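Local coordinates for PbSGBP-B lipoprotein (Prevotella bryantii B14, PDB 6D2Y) that probably binds polysaccharide, perhaps xyloglucan-type glycans, at the cell surface as a lipoprotein of a polysaccharide utilization locus, at residues I333-A345 with L355-W369. Numbering follows the deposited sequence.
Sequences IFGSPSQISLGNA and LAGCNNTWFHAQNGW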
ATOM      1  N   ILE A 333      13.845 -12.282   1.992  1.00 58.59           N
ATOM      2  CA  ILE A 333      14.593 -12.404   3.241  1.00 54.77           C
ATOM      3  C   ILE A 333      15.714 -11.374   3.255  1.00 51.83           C
ATOM      4  O   ILE A 333      16.609 -11.409   2.401  1.00 46.19           O
ATOM      5  CB  ILE A 333      15.167 -13.818   3.432  1.00 50.43           C
ATOM      6  CG1 ILE A 333      14.156 -14.888   3.008  1.00 49.25           C
ATOM      7  CG2 ILE A 333      15.579 -14.032   4.878  1.00 52.09           C
ATOM      8  CD1 ILE A 333      14.493 -15.547   1.686  1.00 51.77           C
ATOM      9  N   PHE A 334      15.673 -10.473   4.233  1.00 49.81           N
ATOM     10  CA  PHE A 334      16.788  -9.587   4.528  1.00 49.54           C
ATOM     11  C   PHE A 334      17.710 -10.256   5.539  1.00 56.09           C
ATOM     12  O   PHE A 334      17.269 -11.036   6.386  1.00 61.18           O
ATOM     13  CB  PHE A 334      16.297  -8.247   5.079  1.00 50.54           C
ATOM     14  CG  PHE A 334      15.870  -7.271   4.017  1.00 53.60           C
ATOM     15  CD1 PHE A 334      16.814  -6.586   3.272  1.00 50.67           C
ATOM     16  CD2 PHE A 334      14.527  -7.024   3.780  1.00 48.01           C
ATOM     17  CE1 PHE A 334      16.430  -5.682   2.302  1.00 45.01           C
ATOM     18  CE2 PHE A 334      14.136  -6.120   2.810  1.00 49.19           C
ATOM     19  CZ  PHE A 334      15.088  -5.449   2.069  1.00 44.41           C
ATOM     20  N   GLY A 335      18.993  -9.944   5.445  1.00 53.93           N
ATOM     21  CA  GLY A 335      19.976 -10.583   6.303  1.00 50.60           C
ATOM     22  C   GLY A 335      21.103  -9.648   6.665  1.00 56.08           C
ATOM     23  O   GLY A 335      21.460  -8.745   5.900  1.00 58.59           O
ATOM     24  N   SER A 336      21.665  -9.872   7.844  1.00 57.94           N
ATOM     25  CA  SER A 336      22.827  -9.166   8.350  1.00 64.36           C
ATOM     26  C   SER A 336      24.102  -9.850   7.878  1.00 63.12           C
ATOM     27  O   SER A 336      24.075 -11.005   7.442  1.00 62.65           O
ATOM     28  CB  SER A 336      22.786  -9.124   9.878  1.00 68.49           C
ATOM     29  OG  SER A 336      22.974 -10.415  10.431  1.00 73.89           O
ATOM     30  N   PRO A 337      25.245  -9.159   7.937  1.00 57.61           N
ATOM     31  CA  PRO A 337      26.514  -9.830   7.619  1.00 54.97           C
ATOM     32  C   PRO A 337      26.802 -11.003   8.532  1.00 55.36           C
ATOM     33  O   PRO A 337      27.525 -11.927   8.126  1.00 58.54           O
ATOM     34  CB  PRO A 337      27.556  -8.715   7.793  1.00 58.62           C
ATOM     35  CG  PRO A 337      26.796  -7.460   7.620  1.00 56.84           C
ATOM     36  CD  PRO A 337      25.447  -7.726   8.214  1.00 57.98           C
ATOM     37  N   SER A 338      26.254 -10.999   9.751  1.00 59.21           N
ATOM     38  CA  SER A 338      26.367 -12.163  10.613  1.00 61.84           C
ATOM     39  C   SER A 338      25.715 -13.402  10.005  1.00 57.43           C
ATOM     40  O   SER A 338      26.135 -14.520  10.304  1.00 61.92           O
ATOM     41  CB  SER A 338      25.751 -11.834  11.977  1.00 68.34           C
ATOM     42  OG  SER A 338      25.262 -13.002  12.612  1.00 78.75           O
ATOM     43  N   GLN A 339      24.701 -13.238   9.163  1.00 52.90           N
ATOM     44  CA  GLN A 339      23.969 -14.377   8.619  1.00 52.50           C
ATOM     45  C   GLN A 339      24.465 -14.794   7.239  1.00 50.11           C
ATOM     46  O   GLN A 339      24.507 -15.992   6.932  1.00 51.47           O
ATOM     47  CB  GLN A 339      22.474 -14.049   8.540  1.00 53.26           C
ATOM     48  CG  GLN A 339      21.834 -13.798   9.886  1.00 56.65           C
ATOM     49  CD  GLN A 339      20.423 -13.256   9.751  1.00 57.15           C
ATOM     50  OE1 GLN A 339      20.225 -12.065   9.507  1.00 56.16           O
ATOM     51  NE2 GLN A 339      19.435 -14.125   9.922  1.00 56.83           N
ATOM     52  N   ILE A 340      24.834 -13.832   6.399  1.00 49.32           N
ATOM     53  CA  ILE A 340      25.181 -14.111   5.011  1.00 49.47           C
ATOM     54  C   ILE A 340      26.084 -12.993   4.511  1.00 52.08           C
ATOM     55  O   ILE A 340      25.906 -11.824   4.863  1.00 51.53           O
ATOM     56  CB  ILE A 340      23.911 -14.258   4.137  1.00 50.38           C
ATOM     57  CG1 ILE A 340      24.284 -14.577   2.689  1.00 44.42           C
ATOM     58  CG2 ILE A 340      23.052 -13.002   4.211  1.00 51.51           C
ATOM     59  CD1 ILE A 340      25.017 -15.886   2.532  1.00 44.47           C
ATOM     60  N   SER A 341      27.060 -13.365   3.686  1.00 51.40           N
ATOM     61  CA  SER A 341      27.951 -12.410   3.043  1.00 49.82           C
ATOM     62  C   SER A 341      28.612 -13.107   1.865  1.00 49.80           C
ATOM     63  O   SER A 341      28.663 -14.338   1.803  1.00 48.99           O
ATOM     64  CB  SER A 341      29.006 -11.872   4.017  1.00 46.76           C
ATOM     65  OG  SER A 341      29.846 -12.914   4.482  1.00 49.16           O
ATOM     66  N   LEU A 342      29.109 -12.309   0.924  1.00 44.09           N
ATOM     67  CA  LEU A 342      29.810 -12.843  -0.242  1.00 40.24           C
ATOM     68  C   LEU A 342      31.294 -12.915   0.089  1.00 45.72           C
ATOM     69  O   LEU A 342      32.020 -11.926  -0.039  1.00 46.51           O
ATOM     70  CB  LEU A 342      29.559 -11.989  -1.477  1.00 41.65           C
ATOM     71  CG  LEU A 342      30.213 -12.545  -2.745  1.00 46.76           C
ATOM     72  CD1 LEU A 342      29.521 -13.826  -3.191  1.00 53.25           C
ATOM     73  CD2 LEU A 342      30.226 -11.517  -3.863  1.00 41.87           C
ATOM     74  N   GLY A 343      31.746 -14.087   0.515  1.00 46.65           N
ATOM     75  CA  GLY A 343      33.143 -14.267   0.862  1.00 47.70           C
ATOM     76  C   GLY A 343      33.324 -15.528   1.687  1.00 49.40           C
ATOM     77  O   GLY A 343      32.463 -16.406   1.703  1.00 57.99           O
ATOM     78  N   ASN A 344      34.465 -15.593   2.363  1.00 54.31           N
ATOM     79  CA  ASN A 344      34.776 -16.716   3.232  1.00 56.85           C
ATOM     80  C   ASN A 344      34.210 -16.477   4.625  1.00 58.23           C
ATOM     81  O   ASN A 344      34.100 -15.338   5.089  1.00 55.71           O
ATOM     82  CB  ASN A 344      36.288 -16.938   3.316  1.00 58.24           C
ATOM     83  CG  ASN A 344      36.859 -17.550   2.050  1.00 64.06           C
ATOM     84  OD1 ASN A 344      36.509 -18.670   1.674  1.00 71.41           O
ATOM     85  ND2 ASN A 344      37.750 -16.819   1.389  1.00 61.09           N
ATOM     86  N   ALA A 345      33.839 -17.569   5.288  1.00 56.97           N
ATOM     87  CA  ALA A 345      33.372 -17.486   6.664  1.00 59.83           C
ATOM     88  C   ALA A 345      34.533 -17.169   7.597  1.00 63.79           C
ATOM     89  O   ALA A 345      35.662 -17.620   7.386  1.00 69.83           O
ATOM     90  CB  ALA A 345      32.706 -18.797   7.079  1.00 60.95           C
ATOM     91  N   LEU A 355      31.821 -12.308   9.609  1.00 69.93           N
ATOM     92  CA  LEU A 355      31.002 -12.648   8.456  1.00 60.78           C
ATOM     93  C   LEU A 355      30.729 -14.146   8.401  1.00 58.69           C
ATOM     94  O   LEU A 355      31.565 -14.970   8.780  1.00 61.33           O
ATOM     95  CB  LEU A 355      31.683 -12.201   7.162  1.00 61.51           C
ATOM     96  CG  LEU A 355      32.034 -10.719   7.025  1.00 61.23           C
ATOM     97  CD1 LEU A 355      32.332 -10.386   5.576  1.00 59.83           C
ATOM     98  CD2 LEU A 355      30.917  -9.844   7.558  1.00 64.33           C
ATOM     99  N   ALA A 356      29.538 -14.494   7.916  1.00 62.28           N
ATOM    100  CA  ALA A 356      29.154 -15.891   7.788  1.00 60.59           C
ATOM    101  C   ALA A 356      29.658 -16.532   6.504  1.00 54.87           C
ATOM    102  O   ALA A 356      29.672 -17.764   6.411  1.00 54.55           O
ATOM    103  CB  ALA A 356      27.632 -16.028   7.861  1.00 54.64           C
ATOM    104  N   GLY A 357      30.074 -15.737   5.523  1.00 50.13           N
ATOM    105  CA  GLY A 357      30.469 -16.288   4.244  1.00 50.81           C
ATOM    106  C   GLY A 357      29.264 -16.762   3.445  1.00 51.86           C
ATOM    107  O   GLY A 357      28.108 -16.589   3.830  1.00 57.46           O
ATOM    108  N   CYS A 358      29.564 -17.371   2.301  1.00 49.02           N
ATOM    109  CA  CYS A 358      28.514 -17.871   1.423  1.00 45.09           C
ATOM    110  C   CYS A 358      27.830 -19.081   2.045  1.00 49.37           C
ATOM    111  O   CYS A 358      28.495 -20.014   2.508  1.00 50.17           O
ATOM    112  CB  CYS A 358      29.093 -18.238   0.058  1.00 45.37           C
ATOM    113  SG  CYS A 358      29.857 -16.867  -0.835  1.00 52.85           S
ATOM    114  N   ASN A 359      26.500 -19.066   2.052  1.00 50.13           N
ATOM    115  CA  ASN A 359      25.722 -20.186   2.561  1.00 53.26           C
ATOM    116  C   ASN A 359      24.288 -20.042   2.077  1.00 50.78           C
ATOM    117  O   ASN A 359      23.871 -18.973   1.625  1.00 47.95           O
ATOM    118  CB  ASN A 359      25.768 -20.261   4.091  1.00 51.89           C
ATOM    119  CG  ASN A 359      24.905 -19.201   4.752  1.00 54.13           C
ATOM    120  OD1 ASN A 359      23.716 -19.412   4.988  1.00 58.26           O
ATOM    121  ND2 ASN A 359      25.505 -18.057   5.060  1.00 51.76           N
ATOM    122  N   ASN A 360      23.539 -21.144   2.170  1.00 54.41           N
ATOM    123  CA  ASN A 360      22.110 -21.126   1.877  1.00 56.20           C
ATOM    124  C   ASN A 360      21.299 -21.704   3.031  1.00 57.31           C
ATOM    125  O   ASN A 360      20.177 -22.174   2.819  1.00 61.68           O
ATOM    126  CB  ASN A 360      21.797 -21.877   0.578  1.00 53.98           C
ATOM    127  CG  ASN A 360      22.318 -23.301   0.581  1.00 55.09           C
ATOM    128  OD1 ASN A 360      22.723 -23.829   1.615  1.00 58.99           O
ATOM    129  ND2 ASN A 360      22.299 -23.935  -0.587  1.00 58.47           N
ATOM    130  N   THR A 361      21.851 -21.687   4.242  1.00 53.60           N
ATOM    131  CA  THR A 361      21.157 -22.157   5.432  1.00 54.33           C
ATOM    132  C   THR A 361      20.636 -21.022   6.302  1.00 52.41           C
ATOM    133  O   THR A 361      19.828 -21.273   7.201  1.00 63.35           O
ATOM    134  CB  THR A 361      22.085 -23.042   6.276  1.00 60.78           C
ATOM    135  OG1 THR A 361      23.179 -22.258   6.769  1.00 58.51           O
ATOM    136  CG2 THR A 361      22.633 -24.193   5.446  1.00 64.67           C
ATOM    137  N   TRP A 362      21.071 -19.785   6.052  1.00 48.48           N
ATOM    138  CA  TRP A 362      20.769 -18.692   6.969  1.00 53.53           C
ATOM    139  C   TRP A 362      19.294 -18.313   6.949  1.00 56.19           C
ATOM    140  O   TRP A 362      18.774 -17.817   7.955  1.00 55.71           O
ATOM    141  CB  TRP A 362      21.635 -17.479   6.637  1.00 54.72           C
ATOM    142  CG  TRP A 362      21.290 -16.834   5.336  1.00 57.02           C
ATOM    143  CD1 TRP A 362      21.691 -17.228   4.092  1.00 61.15           C
ATOM    144  CD2 TRP A 362      20.468 -15.678   5.145  1.00 56.38           C
ATOM    145  NE1 TRP A 362      21.170 -16.387   3.139  1.00 59.42           N
ATOM    146  CE2 TRP A 362      20.414 -15.427   3.759  1.00 54.20           C
ATOM    147  CE3 TRP A 362      19.772 -14.829   6.011  1.00 53.98           C
ATOM    148  CZ2 TRP A 362      19.694 -14.364   3.221  1.00 50.87           C
ATOM    149  CZ3 TRP A 362      19.055 -13.777   5.472  1.00 47.01           C
ATOM    150  CH2 TRP A 362      19.023 -13.552   4.092  1.00 45.59           C
ATOM    151  N   PHE A 363      18.604 -18.530   5.831  1.00 52.68           N
ATOM    152  CA  PHE A 363      17.186 -18.206   5.747  1.00 50.09           C
ATOM    153  C   PHE A 363      16.285 -19.377   6.118  1.00 53.76           C
ATOM    154  O   PHE A 363      15.059 -19.230   6.077  1.00 55.20           O
ATOM    155  CB  PHE A 363      16.831 -17.690   4.343  1.00 51.25           C
ATOM    156  CG  PHE A 363      17.165 -18.645   3.231  1.00 54.21           C
ATOM    157  CD1 PHE A 363      16.253 -19.605   2.825  1.00 51.67           C
ATOM    158  CD2 PHE A 363      18.382 -18.568   2.576  1.00 57.44           C
ATOM    159  CE1 PHE A 363      16.555 -20.480   1.799  1.00 49.48           C
ATOM    160  CE2 PHE A 363      18.689 -19.440   1.548  1.00 53.52           C
ATOM    161  CZ  PHE A 363      17.774 -20.395   1.159  1.00 47.23           C
ATOM    162  N   HIS A 364      16.851 -20.524   6.488  1.00 61.72           N
ATOM    163  CA  HIS A 364      16.064 -21.649   6.986  1.00 61.40           C
ATOM    164  C   HIS A 364      16.827 -22.366   8.098  1.00 61.75           C
ATOM    165  O   HIS A 364      16.987 -23.587   8.098  1.00 61.62           O
ATOM    166  CB  HIS A 364      15.673 -22.598   5.850  1.00 57.61           C
ATOM    167  CG  HIS A 364      16.821 -23.351   5.252  1.00 53.68           C
ATOM    168  ND1 HIS A 364      17.100 -24.660   5.576  1.00 54.20           N
ATOM    169  CD2 HIS A 364      17.746 -22.986   4.333  1.00 50.73           C
ATOM    170  CE1 HIS A 364      18.155 -25.067   4.893  1.00 55.65           C
ATOM    171  NE2 HIS A 364      18.565 -24.070   4.129  1.00 54.42           N
ATOM    172  N   ALA A 365      17.282 -21.597   9.086  1.00 65.67           N
ATOM    173  CA  ALA A 365      18.087 -22.115  10.183  1.00 71.16           C
ATOM    174  C   ALA A 365      17.261 -22.458  11.417  1.00 78.93           C
ATOM    175  O   ALA A 365      17.839 -22.758  12.467  1.00 80.64           O
ATOM    176  CB  ALA A 365      19.180 -21.109  10.551  1.00 66.96           C
ATOM    177  N   GLN A 366      15.930 -22.421  11.314  1.00 75.49           N
ATOM    178  CA  GLN A 366      15.037 -22.726  12.437  1.00 75.74           C
ATOM    179  C   GLN A 366      15.345 -21.853  13.651  1.00 73.61           C
ATOM    180  O   GLN A 366      15.347 -22.316  14.793  1.00 74.96           O
ATOM    181  CB  GLN A 366      15.100 -24.211  12.808  1.00 80.46           C
ATOM    182  CG  GLN A 366      13.897 -25.018  12.353  1.00 80.52           C
ATOM    183  CD  GLN A 366      13.969 -26.471  12.778  1.00 80.86           C
ATOM    184  OE1 GLN A 366      13.010 -27.019  13.319  1.00 83.53           O
ATOM    185  NE2 GLN A 366      15.111 -27.104  12.534  1.00 82.66           N
ATOM    186  N   ASN A 367      15.603 -20.568  13.402  1.00 71.29           N
ATOM    187  CA  ASN A 367      15.946 -19.628  14.464  1.00 76.50           C
ATOM    188  C   ASN A 367      14.923 -18.505  14.602  1.00 77.13           C
ATOM    189  O   ASN A 367      15.222 -17.477  15.212  1.00 80.09           O
ATOM    190  CB  ASN A 367      17.343 -19.044  14.236  1.00 79.39           C
ATOM    191  CG  ASN A 367      17.417 -18.170  12.997  1.00 80.23           C
ATOM    192  OD1 ASN A 367      16.590 -18.281  12.092  1.00 76.12           O
ATOM    193  ND2 ASN A 367      18.413 -17.293  12.953  1.00 83.80           N
ATOM    194  N   GLY A 368      13.724 -18.676  14.045  1.00 75.81           N
ATOM    195  CA  GLY A 368      12.683 -17.677  14.191  1.00 77.31           C
ATOM    196  C   GLY A 368      12.910 -16.388  13.432  1.00 74.72           C
ATOM    197  O   GLY A 368      12.307 -15.367  13.773  1.00 75.22           O
ATOM    198  N   TRP A 369      13.751 -16.406  12.398  1.00 69.47           N
ATOM    199  CA  TRP A 369      14.098 -15.188  11.677  1.00 67.53           C
ATOM    200  C   TRP A 369      12.969 -14.769  10.743  1.00 64.63           C
ATOM    201  O   TRP A 369      12.468 -15.576   9.953  1.00 63.30           O
ATOM    202  CB  TRP A 369      15.390 -15.379  10.885  1.00 59.65           C
ATOM    203  CG  TRP A 369      15.827 -14.130  10.188  1.00 54.73           C
ATOM    204  CD1 TRP A 369      15.922 -13.930   8.841  1.00 54.67           C
ATOM    205  CD2 TRP A 369      16.212 -12.897  10.805  1.00 56.09           C
ATOM    206  NE1 TRP A 369      16.351 -12.650   8.582  1.00 53.36           N
ATOM    207  CE2 TRP A 369      16.535 -11.996   9.772  1.00 57.98           C
ATOM    208  CE3 TRP A 369      16.319 -12.469  12.132  1.00 64.32           C
ATOM    209  CZ2 TRP A 369      16.959 -10.694  10.024  1.00 58.89           C
ATOM    210  CZ3 TRP A 369      16.738 -11.176  12.380  1.00 61.40           C
ATOM    211  CH2 TRP A 369      17.053 -10.304  11.332  1.00 59.74           C
TER
HETATM  212  O   HOH W   1      19.230 -16.940  10.326  1.00 66.43           O
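Trp362 lies against Ile340 where the end of strand 330-335 and the loop that follows it fold back on themselves, in the beta-sandwich domain assigned to the xyloglucan-binding family. A CH-pi contact defines the pair: Ile340 CB stands 3.6 Å from the centroid of the five-membered ring, only 7° off its normal, and CG2 of the same residue covers that face. Trp362 CG, set between its backbone N and carbonyl carbon, lays the indole face against Ile340 CB and CG2; CB of its neighbour Phe363 backs the opposite face. From strand 330-335, Ile333 CG2 reaches Trp362 CZ3 at 3.5 Å.

The Gln339 amide stands almost perpendicular to both indoles, its plane 87° from that of Trp369, with NE2 over one Trp369 face, offset toward the rim. Two bonds fix the amide's rotation: OE1 accepts from Ser336 N, and NE2 donates to a water that also joins Trp362 O and Asn367 ND2. Asn359 ND2 bridges the segments by donating to Gln339 O at 3.0 Å, and also donates to Gly357 O within its own segment; OD1 accepts from Thr361 N in an Asx turn. Farther along, Ser341 OG takes the N-H of Gly357 at 3.0 Å, and Cys358 N donates to Gly343 O. At the strand end, Trp369 NE1 donates to Phe334 O at 2.9 Å; that oxygen lies in the indole plane, and the C=O...N angle is 174°.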